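Local structure of cellulase (Bacteroides salanitronis, 6WQY) at residues Ile93-Thr96 with Tyr97-Arg100; Val101-Val104 with Val105-Glu109; Thr154-Ala157 with Asn158-Asp162. The protein acts as a broad-specificity GH5_4 endoglucanase, probably cutting internal links of cellulose and related polysaccharides with the barrel-shaped catalytic part of a longer protein. One frame throughout, in Å; residues are numbered along the deposited sequence.

In the fold
Running from the N terminus, the chain leaves barrel strand 74-77, passes through a loop and enters helix 95-110 at contact 1, where a cap and a magnesium ion mark the first turn. Contact 2 takes over directly on the same helix and carries it toward strand 114-118, completing a beta-alpha-beta unit of the eight-stranded parallel barrel. Contact 3 comes later, at the end of helix 139-159, before strand 167-170. All three are local and in series: none closes a long loop, and none nests in or crosses another. In space, however, 154-162 packs against both: Q155, I156 and R159 meet 93-100, and R159 and F160 meet 101-105.

Contact 1. Residues Ile93-Thr96 with Tyr97-Arg100; sequences IDET and YLNR. With MG (magnesium ion), chain D.
D94 and Y97 meet with their side chains crossing at about a right angle, the carboxylate and ring planes 38° apart. What joins them is a capping bond: D94 OD2 accepts from Y97 N at 2.9 Å, the donor arriving on the anti side of the carboxylate oxygen and somewhat out of its plane. CG of D94 stands anti to its own nitrogen (chi1 172°), which swings the carboxylate over the first turn, where OD2 also lies 3.6 Å from Y97 CB. The conformer described is one of two modelled for D94, and the same holds for E95. The backbone carbonyl of D94 works too, D94 O taking L98 N at 3.1 Å in a nearly straight bond. D94 is thus the N-cap of helix 95-110, the helix linking strands 74-77 and 114-118 in the TIM barrel of this family 5 enzyme. Next along, the E95 chain bends at chi2 (65°), bringing its carboxylate between the ion and L98: OE1 binds the magnesium ion at 2.0 Å, while E95 OE2 lies beside L98 CD2 at 3.6 Å, an acidic oxygen against a methyl. Five waters complete an octahedral shell, and E95 OE1 is the protein's one ligand in it. One of these waters donates to I93 O at 2.8 Å, tying the loop before the helix to the ion. On the inner side, I93 CG2 faces L98 CB at 4.2 Å, and both side chains continue onto W81. Y97 is buried, its ring stacked with H84. Toward solvent, T96 O receives R100 N at 3.0 Å and also a water that N99 ND2 reaches as donor, bridging backbone and amide end.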
ATOM      1  N   ILE A  93     -16.445  -7.476  14.060  1.00 10.55           N
ATOM      2  CA  ILE A  93     -15.264  -8.196  13.592  1.00 11.17           C
ATOM      3  C   ILE A  93     -14.918  -9.308  14.575  1.00 11.20           C
ATOM      4  O   ILE A  93     -14.860  -9.088  15.791  1.00 11.93           O
ATOM      5  CB  ILE A  93     -14.064  -7.248  13.417  1.00 10.80           C
ATOM      6  CG1 ILE A  93     -14.377  -6.156  12.400  1.00 12.35           C
ATOM      7  CG2 ILE A  93     -12.825  -8.035  12.993  1.00 11.58           C
ATOM      8  CD1 ILE A  93     -13.323  -5.085  12.284  1.00 12.92           C
ATOM      9  N   ASP A  94     -14.683 -10.520  14.059  0.61 11.09           N
ATOM     10  CA  ASP A  94     -14.287 -11.639  14.912  0.61 11.92           C
ATOM     11  C   ASP A  94     -13.074 -11.263  15.761  0.61 12.28           C
ATOM     12  O   ASP A  94     -12.054 -10.811  15.236  0.61 10.60           O
ATOM     13  CB  ASP A  94     -13.942 -12.843  14.036  0.61 12.92           C
ATOM     14  CG  ASP A  94     -13.332 -13.974  14.831  0.61 19.38           C
ATOM     15  OD1 ASP A  94     -14.106 -14.673  15.516  0.61 16.18           O
ATOM     16  OD2 ASP A  94     -12.085 -14.147  14.777  0.61 16.05           O
ATOM     17  N   GLU A  95     -13.165 -11.487  17.075  0.61 12.51           N
ATOM     18  CA  GLU A  95     -12.151 -10.915  17.959  0.61 10.66           C
ATOM     19  C   GLU A  95     -10.794 -11.584  17.768  0.61 10.04           C
ATOM     20  O   GLU A  95      -9.749 -10.925  17.874  0.61 12.06           O
ATOM     21  CB  GLU A  95     -12.592 -10.984  19.418  0.61 11.26           C
ATOM     22  CG  GLU A  95     -11.900  -9.938  20.269  0.61 11.88           C
ATOM     23  CD  GLU A  95     -12.300  -8.533  19.866  0.61 11.32           C
ATOM     24  OE1 GLU A  95     -13.514  -8.272  19.737  0.61 11.45           O
ATOM     25  OE2 GLU A  95     -11.394  -7.695  19.656  0.61 13.46           O
ATOM     26  N   THR A  96     -10.777 -12.896  17.531  1.00 10.92           N
ATOM     27  CA  THR A  96      -9.511 -13.592  17.337  1.00 10.54           C
ATOM     28  C   THR A  96      -8.802 -13.113  16.077  1.00 10.01           C
ATOM     29  O   THR A  96      -7.575 -12.975  16.070  1.00 10.26           O
ATOM     30  CB  THR A  96      -9.729 -15.095  17.308  1.00 11.60           C
ATOM     31  OG1 THR A  96     -10.122 -15.518  18.625  1.00 14.06           O
ATOM     32  CG2 THR A  96      -8.473 -15.844  16.909  1.00 14.40           C
ATOM     33  N   TYR A  97      -9.542 -12.851  14.999  1.00 10.02           N
ATOM     34  CA  TYR A  97      -8.881 -12.329  13.803  1.00 10.04           C
ATOM     35  C   TYR A  97      -8.303 -10.945  14.065  1.00  9.47           C
ATOM     36  O   TYR A  97      -7.180 -10.636  13.649  1.00  9.62           O
ATOM     37  CB  TYR A  97      -9.841 -12.321  12.625  1.00 10.96           C
ATOM     38  CG  TYR A  97      -9.127 -12.036  11.323  1.00 10.44           C
ATOM     39  CD1 TYR A  97      -8.153 -12.905  10.843  1.00 11.60           C
ATOM     40  CD2 TYR A  97      -9.399 -10.896  10.579  1.00  9.39           C
ATOM     41  CE1 TYR A  97      -7.482 -12.659   9.661  1.00 11.12           C
ATOM     42  CE2 TYR A  97      -8.735 -10.649   9.385  1.00  9.22           C
ATOM     43  CZ  TYR A  97      -7.786 -11.530   8.929  1.00  9.30           C
ATOM     44  OH  TYR A  97      -7.095 -11.342   7.752  1.00  9.68           O
ATOM     45  N   LEU A  98      -9.066 -10.083  14.734  1.00  9.78           N
ATOM     46  CA  LEU A  98      -8.545  -8.772  15.100  1.00 10.23           C
ATOM     47  C   LEU A  98      -7.312  -8.899  15.982  1.00 10.12           C
ATOM     48  O   LEU A  98      -6.348  -8.134  15.831  1.00 10.52           O
ATOM     49  CB  LEU A  98      -9.661  -7.972  15.765  1.00 11.60           C
ATOM     50  CG  LEU A  98      -9.415  -6.506  16.081  1.00 12.55           C
ATOM     51  CD1 LEU A  98      -8.954  -5.731  14.859  1.00 12.50           C
ATOM     52  CD2 LEU A  98     -10.682  -5.890  16.649  1.00 15.08           C
ATOM     53  N   ASN A  99      -7.307  -9.874  16.896  1.00 10.12           N
ATOM     54  CA  ASN A  99      -6.117 -10.123  17.691  1.00 10.56           C
ATOM     55  C   ASN A  99      -4.930 -10.496  16.812  1.00  9.83           C
ATOM     56  O   ASN A  99      -3.799 -10.066  17.076  1.00 10.92           O
ATOM     57  CB  ASN A  99      -6.389 -11.226  18.707  1.00 10.77           C
ATOM     58  CG  ASN A  99      -5.197 -11.468  19.599  1.00 11.98           C
ATOM     59  OD1 ASN A  99      -5.009 -10.776  20.602  1.00 13.12           O
ATOM     60  ND2 ASN A  99      -4.380 -12.443  19.246  1.00 12.66           N
ATOM     61  N   ARG A 100      -5.146 -11.323  15.786  1.00 10.15           N
ATOM     62  CA  ARG A 100      -4.043 -11.689  14.899  1.00  9.72           C
ATOM     63  C   ARG A 100      -3.474 -10.455  14.198  1.00  9.65           C
ATOM     64  O   ARG A 100      -2.253 -10.305  14.068  1.00  9.79           O
ATOM     65  CB  ARG A 100      -4.489 -12.726  13.871  1.00 10.10           C
ATOM     66  CG  ARG A 100      -3.422 -13.091  12.851  1.00 10.19           C
ATOM     67  CD  ARG A 100      -2.164 -13.637  13.512  1.00 10.92           C
ATOM     68  NE  ARG A 100      -1.132 -13.970  12.539  1.00 10.30           N
ATOM     69  CZ  ARG A 100       0.156 -14.068  12.828  1.00 10.52           C
ATOM     70  NH1 ARG A 100       0.597 -13.842  14.057  1.00 11.39           N
ATOM     71  NH2 ARG A 100       1.011 -14.363  11.858  1.00 11.04           N
TER
HETATM   72 MG    MG D 403     -14.652  -6.599  19.491  1.00 16.67          MG
HETATM   73  O   HOH W   1     -14.645  -6.708  17.278  1.00 13.69           O
HETATM   74  O   HOH W   2      -5.279 -14.305  17.140  1.00 15.72           O
HETATM   75  O   HOH W   3     -14.806  -6.387  21.456  1.00 15.04           O
HETATM   76  O   HOH W   4     -12.928  -5.628  19.466  1.00 14.78           O
HETATM   77  O   HOH W   5     -16.363  -7.641  19.540  1.00 16.83           O
HETATM   78  O   HOH W   6     -15.678  -4.831  19.104  1.00 17.54           O

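Contact 2. Residues Val101-Val104 with Val105-Glu109; sequences VAEV and VGYAE
G106 N donates to A102 O at 2.9 Å, and bonds of the same length run from V105 N to V101 O, almost straight at 178°, and from Y107 N to E103 O. The last carbonyl is met twice by one residue: the Y107 ring, folded back beside its own nitrogen (chi1 -61°), lays one face over E103 O, which sits 3.2 Å above the ring plane and toward its rim. V104 N stands farther off over that same face. E103 takes a similar first torsion, so its side chain runs alongside that of Y107 and points the same way, with carboxylate and ring planes 35° apart. Their ends, E103 OE1 and Y107 OH, remain 4.2 Å apart; R100 NH1 joins them, as a salt bridge to the acid and a hydrogen bond to the hydroxyl. V104 CG2, above the ring plane and beyond its rim, meets Y107 CE2 at 4.2 Å, the two side chains crossing at a slant. Helix 95-110 here turns V105 and A108 onto strand 114-118, through I117 and A115, while V104 and A108 pack on F64 of helix 61-70 and A102 meets F160, just beyond helix 139-159.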
ATOM      1  N   VAL A 101      -4.346  -9.569  13.717  1.00  9.24           N
ATOM      2  CA  VAL A 101      -3.859  -8.326  13.121  1.00  9.68           C
ATOM      3  C   VAL A 101      -3.010  -7.570  14.144  1.00  8.92           C
ATOM      4  O   VAL A 101      -1.928  -7.045  13.826  1.00  9.30           O
ATOM      5  CB  VAL A 101      -5.043  -7.481  12.607  1.00  9.92           C
ATOM      6  CG1 VAL A 101      -4.559  -6.146  12.079  1.00 10.32           C
ATOM      7  CG2 VAL A 101      -5.799  -8.230  11.518  1.00  9.65           C
ATOM      8  N   ALA A 102      -3.484  -7.509  15.394  1.00  9.72           N
ATOM      9  CA  ALA A 102      -2.722  -6.847  16.448  1.00 10.58           C
ATOM     10  C   ALA A 102      -1.392  -7.536  16.725  1.00 10.30           C
ATOM     11  O   ALA A 102      -0.411  -6.858  17.082  1.00 10.62           O
ATOM     12  CB  ALA A 102      -3.569  -6.752  17.722  1.00 11.11           C
ATOM     13  N   GLU A 103      -1.320  -8.861  16.582  1.00 10.01           N
ATOM     14  CA  GLU A 103      -0.039  -9.546  16.739  1.00 10.23           C
ATOM     15  C   GLU A 103       0.962  -9.062  15.697  1.00  9.88           C
ATOM     16  O   GLU A 103       2.124  -8.789  16.010  1.00 10.38           O
ATOM     17  CB  GLU A 103      -0.216 -11.060  16.619  1.00 11.17           C
ATOM     18  CG  GLU A 103      -0.905 -11.689  17.802  1.00 13.16           C
ATOM     19  CD  GLU A 103      -1.128 -13.181  17.668  1.00 13.28           C
ATOM     20  OE1 GLU A 103      -0.825 -13.776  16.610  1.00 15.16           O
ATOM     21  OE2 GLU A 103      -1.639 -13.782  18.650  1.00 16.93           O
ATOM     22  N   VAL A 104       0.529  -8.973  14.449  1.00  9.66           N
ATOM     23  CA  VAL A 104       1.426  -8.592  13.367  1.00  9.39           C
ATOM     24  C   VAL A 104       1.823  -7.125  13.496  1.00  9.74           C
ATOM     25  O   VAL A 104       3.000  -6.785  13.333  1.00 10.04           O
ATOM     26  CB  VAL A 104       0.795  -8.945  12.008  1.00  9.60           C
ATOM     27  CG1 VAL A 104       1.712  -8.526  10.870  1.00 10.36           C
ATOM     28  CG2 VAL A 104       0.527 -10.442  11.931  1.00 10.50           C
ATOM     29  N   VAL A 105       0.873  -6.246  13.827  1.00 10.04           N
ATOM     30  CA  VAL A 105       1.215  -4.862  14.162  1.00 10.30           C
ATOM     31  C   VAL A 105       2.254  -4.821  15.271  1.00  9.81           C
ATOM     32  O   VAL A 105       3.208  -4.036  15.227  1.00 10.74           O
ATOM     33  CB  VAL A 105      -0.057  -4.081  14.546  1.00 10.28           C
ATOM     34  CG1 VAL A 105       0.299  -2.751  15.184  1.00 11.85           C
ATOM     35  CG2 VAL A 105      -0.939  -3.869  13.331  1.00 10.75           C
ATOM     36  N   GLY A 106       2.084  -5.666  16.286  1.00 10.61           N
ATOM     37  CA  GLY A 106       3.023  -5.702  17.393  1.00 10.99           C
ATOM     38  C   GLY A 106       4.402  -6.171  17.009  1.00 10.82           C
ATOM     39  O   GLY A 106       5.394  -5.709  17.583  1.00 11.16           O
ATOM     40  N   TYR A 107       4.501  -7.074  16.029  1.00 10.82           N
ATOM     41  CA  TYR A 107       5.817  -7.468  15.544  1.00 10.91           C
ATOM     42  C   TYR A 107       6.533  -6.262  14.953  1.00 10.22           C
ATOM     43  O   TYR A 107       7.726  -6.053  15.185  1.00 11.12           O
ATOM     44  CB  TYR A 107       5.711  -8.524  14.443  1.00 11.40           C
ATOM     45  CG  TYR A 107       5.064  -9.842  14.776  1.00 11.48           C
ATOM     46  CD1 TYR A 107       5.029 -10.357  16.063  1.00 12.29           C
ATOM     47  CD2 TYR A 107       4.474 -10.582  13.765  1.00 11.30           C
ATOM     48  CE1 TYR A 107       4.418 -11.586  16.325  1.00 12.58           C
ATOM     49  CE2 TYR A 107       3.880 -11.791  14.009  1.00 12.57           C
ATOM     50  CZ  TYR A 107       3.839 -12.291  15.282  1.00 12.64           C
ATOM     51  OH  TYR A 107       3.215 -13.511  15.501  1.00 13.78           O
ATOM     52  N   ALA A 108       5.818  -5.467  14.156  1.00 10.96           N
ATOM     53  CA  ALA A 108       6.419  -4.275  13.570  1.00 11.24           C
ATOM     54  C   ALA A 108       6.828  -3.293  14.655  1.00 11.59           C
ATOM     55  O   ALA A 108       7.938  -2.749  14.630  1.00 11.65           O
ATOM     56  CB  ALA A 108       5.434  -3.621  12.605  1.00 12.04           C
ATOM     57  N   GLU A 109       5.954  -3.075  15.632  1.00 11.77           N
ATOM     58  CA  GLU A 109       6.243  -2.141  16.700  1.00 12.68           C
ATOM     59  C   GLU A 109       7.500  -2.561  17.446  1.00 12.22           C
ATOM     60  O   GLU A 109       8.395  -1.746  17.688  1.00 13.23           O
ATOM     61  CB  GLU A 109       5.061  -2.085  17.662  1.00 12.68           C
ATOM     62  CG  GLU A 109       5.172  -0.960  18.670  1.00 14.21           C
ATOM     63  CD  GLU A 109       3.995  -0.892  19.620  1.00 15.09           C
ATOM     64  OE1 GLU A 109       3.200  -1.850  19.656  1.00 17.95           O
ATOM     65  OE2 GLU A 109       3.869   0.125  20.325  1.00 17.63           O
TER

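Contact 3. Residues Thr154-Ala157 with Asn158-Asp162; sequences TQIA and NRFAD
In the last regular turns of helix 139-159, one of the outer helices of the (beta/alpha)8 barrel, ahead of strand 167-170, N158 lies alongside T154 and bonds it through the backbone, N158 N to T154 O at 2.9 Å. The two side chains point the same way: CG of N158 stands beside its own nitrogen (chi1 -79°), which brings the amide back over the preceding turn, with N158 ND2 3.6 Å from T154 CG2. ND2 is also near T154 O, but at an angle too poor for a bond. T154 OG1 turns instead to A150 O. At R159 the nitrogen bonds Q155 O at 3.0 Å; the Q155 side chain itself turns to the loop before helix 95-110, OE1 accepting from I93 N. The R159 side chain leads away from 154-157 to lie on L98, N99 and A102 of helix 95-110. Its CG stands over the centre of one face of the F160 ring. F160 is where the backbone leaves helical geometry, and its nitrogen is shared: a weak bond to I156 O and another, of 3.2 Å, from F160 N to A157 O, the latter approached from above the carbonyl plane. The ring meets I156 obliquely, F160 CD2 lying 4.0 Å from I156 CG2 and 3.3 Å from I156 O. It fills the space between A102 and the strand residues I117, L167 and F169. Cut back to an alanine, F160 would probably leave a gap between the helix end and these strands, with I156 CG2 and R159 CG losing the ring beside them. A161 follows, its nitrogen making a weak bond to N158 O, while A161 CB sits 3.7 Å from A157 O, an oxygen that also accepts from N214 ND2.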
ATOM      1  N   THR A 154     -14.366   1.835  13.042  1.00  9.61           N
ATOM      2  CA  THR A 154     -14.520   2.168  14.460  1.00 10.07           C
ATOM      3  C   THR A 154     -13.897   1.084  15.332  1.00 10.07           C
ATOM      4  O   THR A 154     -13.147   1.369  16.273  1.00 10.13           O
ATOM      5  CB  THR A 154     -16.004   2.360  14.803  1.00 10.38           C
ATOM      6  OG1 THR A 154     -16.517   3.490  14.090  1.00 11.07           O
ATOM      7  CG2 THR A 154     -16.205   2.589  16.287  1.00 11.27           C
ATOM      8  N   GLN A 155     -14.199  -0.179  15.021  1.00  9.80           N
ATOM      9  CA  GLN A 155     -13.647  -1.281  15.800  1.00  9.90           C
ATOM     10  C   GLN A 155     -12.133  -1.374  15.660  1.00 10.10           C
ATOM     11  O   GLN A 155     -11.425  -1.630  16.650  1.00 10.30           O
ATOM     12  CB  GLN A 155     -14.294  -2.593  15.375  1.00 10.58           C
ATOM     13  CG  GLN A 155     -15.735  -2.746  15.778  1.00 10.64           C
ATOM     14  CD  GLN A 155     -16.358  -3.922  15.079  1.00 10.77           C
ATOM     15  OE1 GLN A 155     -16.174  -5.067  15.496  1.00 12.28           O
ATOM     16  NE2 GLN A 155     -17.066  -3.660  14.002  1.00 11.13           N
ATOM     17  N   ILE A 156     -11.611  -1.216  14.445  1.00  9.38           N
ATOM     18  CA  ILE A 156     -10.163  -1.293  14.252  1.00  9.34           C
ATOM     19  C   ILE A 156      -9.479  -0.153  14.992  1.00  9.98           C
ATOM     20  O   ILE A 156      -8.498  -0.352  15.725  1.00 10.26           O
ATOM     21  CB  ILE A 156      -9.828  -1.294  12.750  1.00  9.32           C
ATOM     22  CG1 ILE A 156     -10.402  -2.532  12.061  1.00 10.03           C
ATOM     23  CG2 ILE A 156      -8.326  -1.197  12.555  1.00  9.89           C
ATOM     24  CD1 ILE A 156     -10.495  -2.383  10.538  1.00 10.62           C
ATOM     25  N   ALA A 157     -10.004   1.064  14.837  1.00  9.84           N
ATOM     26  CA  ALA A 157      -9.418   2.210  15.525  1.00 11.02           C
ATOM     27  C   ALA A 157      -9.455   2.019  17.032  1.00 11.43           C
ATOM     28  O   ALA A 157      -8.474   2.322  17.734  1.00 11.76           O
ATOM     29  CB  ALA A 157     -10.161   3.482  15.127  1.00 12.10           C
ATOM     30  N   ASN A 158     -10.568   1.524  17.570  1.00 11.51           N
ATOM     31  CA  ASN A 158     -10.653   1.333  19.015  1.00 12.58           C
ATOM     32  C   ASN A 158      -9.648   0.286  19.488  1.00 11.68           C
ATOM     33  O   ASN A 158      -9.071   0.409  20.569  1.00 12.76           O
ATOM     34  CB  ASN A 158     -12.080   0.968  19.417  1.00 13.60           C
ATOM     35  CG  ASN A 158     -13.003   2.178  19.463  1.00 13.36           C
ATOM     36  OD1 ASN A 158     -12.569   3.305  19.656  1.00 18.57           O
ATOM     37  ND2 ASN A 158     -14.298   1.929  19.305  1.00 18.03           N
ATOM     38  N   ARG A 159      -9.433  -0.761  18.695  1.00 11.19           N
ATOM     39  CA  ARG A 159      -8.512  -1.827  19.090  1.00 11.58           C
ATOM     40  C   ARG A 159      -7.072  -1.342  19.149  1.00 11.47           C
ATOM     41  O   ARG A 159      -6.256  -1.917  19.882  1.00 13.45           O
ATOM     42  CB  ARG A 159      -8.633  -3.004  18.119  1.00 12.12           C
ATOM     43  CG  ARG A 159      -7.740  -4.189  18.412  1.00 12.81           C
ATOM     44  CD  ARG A 159      -8.078  -4.811  19.760  1.00 12.93           C
ATOM     45  NE  ARG A 159      -7.300  -6.009  20.049  1.00 14.43           N
ATOM     46  CZ  ARG A 159      -6.028  -5.994  20.444  1.00 14.90           C
ATOM     47  NH1 ARG A 159      -5.396  -4.843  20.600  1.00 14.58           N
ATOM     48  NH2 ARG A 159      -5.395  -7.124  20.691  1.00 14.87           N
ATOM     49  N   PHE A 160      -6.742  -0.304  18.393  1.00 11.32           N
ATOM     50  CA  PHE A 160      -5.392   0.245  18.311  1.00 12.03           C
ATOM     51  C   PHE A 160      -5.304   1.643  18.909  1.00 13.24           C
ATOM     52  O   PHE A 160      -4.352   2.382  18.631  1.00 13.24           O
ATOM     53  CB  PHE A 160      -4.900   0.205  16.864  1.00 11.59           C
ATOM     54  CG  PHE A 160      -4.714  -1.191  16.362  1.00 10.49           C
ATOM     55  CD1 PHE A 160      -3.704  -1.990  16.887  1.00 12.05           C
ATOM     56  CD2 PHE A 160      -5.556  -1.728  15.409  1.00 11.22           C
ATOM     57  CE1 PHE A 160      -3.531  -3.289  16.455  1.00 12.56           C
ATOM     58  CE2 PHE A 160      -5.392  -3.028  14.979  1.00 11.15           C
ATOM     59  CZ  PHE A 160      -4.389  -3.813  15.501  1.00 11.39           C
ATOM     60  N   ALA A 161      -6.265   2.007  19.761  1.00 15.28           N
ATOM     61  CA  ALA A 161      -6.330   3.373  20.274  1.00 17.58           C
ATOM     62  C   ALA A 161      -5.096   3.740  21.082  1.00 17.47           C
ATOM     63  O   ALA A 161      -4.748   4.923  21.167  1.00 22.33           O
ATOM     64  CB  ALA A 161      -7.581   3.544  21.132  1.00 21.60           C
ATOM     65  N   ASP A 162      -4.440   2.757  21.690  1.00 15.74           N
ATOM     66  CA  ASP A 162      -3.266   3.016  22.505  1.00 15.66           C
ATOM     67  C   ASP A 162      -1.981   3.143  21.698  1.00 15.43           C
ATOM     68  O   ASP A 162      -0.947   3.506  22.271  1.00 18.30           O
ATOM     69  CB  ASP A 162      -3.104   1.891  23.537  1.00 18.21           C
ATOM     70  CG  ASP A 162      -2.968   0.520  22.887  1.00 37.82           C
ATOM     71  OD1 ASP A 162      -3.598   0.290  21.834  1.00 27.11           O
ATOM     72  OD2 ASP A 162      -2.228  -0.327  23.431  1.00 43.86           O
TER